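Local atomic coordinates of flavohemoprotein (Vibrio cholerae O1 biovar El Tor, PDB entry 4EH1), a protein that probably detoxifies nitric oxide by using oxygen and NAD(P)H to convert it to nitrate, represented here by its FAD- and NAD(P)H-binding reductase domain. Residues A[17-22]-A[88-93]. Numbering follows the deposited sequence.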
loop_
_atom_site.group_PDB
_atom_site.type_symbol
_atom_site.label_atom_id
_atom_site.label_comp_id
_atom_site.label_asym_id
_atom_site.label_seq_id
_atom_site.Cartn_x
_atom_site.Cartn_y
_atom_site.Cartn_z
ATOM N N TYR A 17 1.533 -7.469 -7.512
ATOM C CA TYR A 17 0.154 -7.947 -7.434
ATOM C C TYR A 17 -0.316 -8.271 -6.001
ATOM O O TYR A 17 -1.472 -8.647 -5.781
ATOM C CB TYR A 17 0.011 -9.164 -8.319
ATOM C CG TYR A 17 0.442 -8.880 -9.749
ATOM C CD1 TYR A 17 -0.255 -7.975 -10.535
ATOM C CD2 TYR A 17 1.538 -9.524 -10.300
ATOM C CE1 TYR A 17 0.119 -7.699 -11.836
ATOM C CE2 TYR A 17 1.914 -9.284 -11.621
ATOM C CZ TYR A 17 1.200 -8.371 -12.377
ATOM O OH TYR A 17 1.591 -8.122 -13.657
ATOM N N VAL A 18 0.578 -8.114 -5.036
ATOM C CA VAL A 18 0.254 -8.475 -3.668
ATOM C C VAL A 18 0.207 -7.222 -2.780
ATOM O O VAL A 18 1.143 -6.393 -2.747
ATOM C CB VAL A 18 1.272 -9.450 -3.088
ATOM C CG1 VAL A 18 0.982 -9.693 -1.584
ATOM C CG2 VAL A 18 1.306 -10.773 -3.884
ATOM N N THR A 19 -0.893 -7.107 -2.066
ATOM C CA THR A 19 -1.118 -6.014 -1.137
ATOM C C THR A 19 -1.496 -6.571 0.240
ATOM O O THR A 19 -2.310 -7.496 0.334
ATOM C CB THR A 19 -2.205 -5.067 -1.706
ATOM O OG1 THR A 19 -1.611 -4.295 -2.767
ATOM C CG2 THR A 19 -2.768 -4.094 -0.599
ATOM N N SER A 20 -0.873 -6.047 1.302
ATOM C CA SER A 20 -1.183 -6.499 2.661
ATOM C C SER A 20 -2.302 -5.649 3.289
ATOM O O SER A 20 -2.437 -4.466 2.982
ATOM C CB SER A 20 0.045 -6.416 3.584
ATOM O OG SER A 20 0.900 -7.518 3.452
ATOM N N PHE A 21 -3.061 -6.252 4.197
ATOM C CA PHE A 21 -4.062 -5.534 4.980
ATOM C C PHE A 21 -3.840 -5.848 6.451
ATOM O O PHE A 21 -3.833 -7.008 6.844
ATOM C CB PHE A 21 -5.477 -6.007 4.628
ATOM C CG PHE A 21 -5.869 -5.760 3.195
ATOM C CD1 PHE A 21 -6.763 -4.744 2.875
ATOM C CD2 PHE A 21 -5.342 -6.553 2.161
ATOM C CE1 PHE A 21 -7.133 -4.514 1.532
ATOM C CE2 PHE A 21 -5.711 -6.328 0.833
ATOM C CZ PHE A 21 -6.613 -5.306 0.522
ATOM N N VAL A 22 -3.698 -4.815 7.259
ATOM C CA VAL A 22 -3.649 -4.988 8.691
ATOM C C VAL A 22 -5.034 -4.705 9.248
ATOM O O VAL A 22 -5.576 -3.620 9.074
ATOM C CB VAL A 22 -2.630 -4.016 9.348
ATOM C CG1 VAL A 22 -2.671 -4.157 10.879
ATOM C CG2 VAL A 22 -1.222 -4.270 8.824
ATOM N N TYR A 88 -11.772 -7.132 -5.357
ATOM C CA TYR A 88 -12.611 -6.292 -4.544
ATOM C C TYR A 88 -11.820 -5.645 -3.410
ATOM O O TYR A 88 -11.967 -4.466 -3.160
ATOM C CB TYR A 88 -13.755 -7.085 -3.964
ATOM C CG TYR A 88 -14.678 -6.218 -3.157
ATOM C CD1 TYR A 88 -15.547 -5.334 -3.787
ATOM C CD2 TYR A 88 -14.670 -6.269 -1.773
ATOM C CE1 TYR A 88 -16.398 -4.535 -3.067
ATOM C CE2 TYR A 88 -15.533 -5.465 -1.022
ATOM C CZ TYR A 88 -16.393 -4.604 -1.687
ATOM O OH TYR A 88 -17.254 -3.813 -0.968
ATOM N N LEU A 89 -11.009 -6.453 -2.739
ATOM C CA LEU A 89 -10.139 -6.021 -1.657
ATOM C C LEU A 89 -9.136 -4.967 -2.115
ATOM O O LEU A 89 -9.049 -3.898 -1.493
ATOM C CB LEU A 89 -9.388 -7.215 -1.068
ATOM C CG LEU A 89 -10.280 -8.173 -0.287
ATOM C CD1 LEU A 89 -9.479 -9.360 0.200
ATOM C CD2 LEU A 89 -10.984 -7.444 0.878
ATOM N N HIS A 90 -8.372 -5.295 -3.168
ATOM C CA HIS A 90 -7.429 -4.362 -3.781
ATOM C C HIS A 90 -8.111 -3.044 -4.205
ATOM O O HIS A 90 -7.660 -1.968 -3.843
ATOM C CB HIS A 90 -6.731 -4.995 -5.013
ATOM C CG HIS A 90 -5.561 -5.864 -4.671
ATOM N ND1 HIS A 90 -4.266 -5.540 -5.023
ATOM C CD2 HIS A 90 -5.481 -7.044 -3.999
ATOM C CE1 HIS A 90 -3.439 -6.473 -4.583
ATOM N NE2 HIS A 90 -4.150 -7.400 -3.961
ATOM N N ASN A 91 -9.219 -3.129 -4.929
ATOM C CA ASN A 91 -9.799 -1.928 -5.530
ATOM C C ASN A 91 -10.766 -1.137 -4.674
ATOM O O ASN A 91 -10.890 0.056 -4.862
ATOM C CB ASN A 91 -10.494 -2.259 -6.857
ATOM C CG ASN A 91 -9.520 -2.788 -7.900
ATOM O OD1 ASN A 91 -8.342 -2.442 -7.881
ATOM N ND2 ASN A 91 -10.000 -3.638 -8.797
ATOM N N ASN A 92 -11.470 -1.792 -3.758
ATOM C CA ASN A 92 -12.606 -1.152 -3.107
ATOM C C ASN A 92 -12.458 -1.018 -1.607
ATOM O O ASN A 92 -13.060 -0.148 -1.006
ATOM C CB ASN A 92 -13.897 -1.951 -3.363
ATOM C CG ASN A 92 -14.302 -1.963 -4.828
ATOM O OD1 ASN A 92 -15.266 -1.312 -5.226
ATOM N ND2 ASN A 92 -13.564 -2.701 -5.631
ATOM N N VAL A 93 -11.706 -1.913 -0.984
ATOM C CA VAL A 93 -11.634 -1.894 0.461
ATOM C C VAL A 93 -10.478 -1.000 0.941
ATOM O O VAL A 93 -9.325 -1.421 0.935
ATOM C CB VAL A 93 -11.506 -3.313 1.013
ATOM C CG1 VAL A 93 -11.370 -3.273 2.546
ATOM C CG2 VAL A 93 -12.708 -4.168 0.547
#
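In the six-stranded antiparallel beta barrel of the FAD-binding domain, of the ferredoxin reductase type, against which helix 84-92 packs, F21 and T19, alternate residues of strand 18-25, face the helix at L89 and H90. The axes of strand 18-22 and helix 88-92 cross at 80°, 9.7 Å apart at closest approach. F21 brings the CZ end of its ring to the helix, 3.7 Å from L89 CB, and its edge also meets backbone oxygens: CZ lies 3.5 Å from L89 O, and V93 O lies in the ring plane, 3.8 Å from CE1, consistent with weak C-H...O contacts. H90, with CG anti to its own carbonyl carbon (chi1 -83°), reaches past T19 in the opposite direction; its CE1 packs closely, 3.4 Å from T19 OG1 and 3.2 Å from Y17 O. NE2 of H90 hydrogen-bonds to V72 O on strand 68-73, which helps set the rotation of the imidazole. The L89 side chain also lies near Y57, a probable FAD ligand. K11 NZ, on strand 4-13, hydrogen-bonds to the carbonyls of L89, H90 and V93; its positive charge would probably suit the negative end of the helix dipole while satisfying these carbonyls.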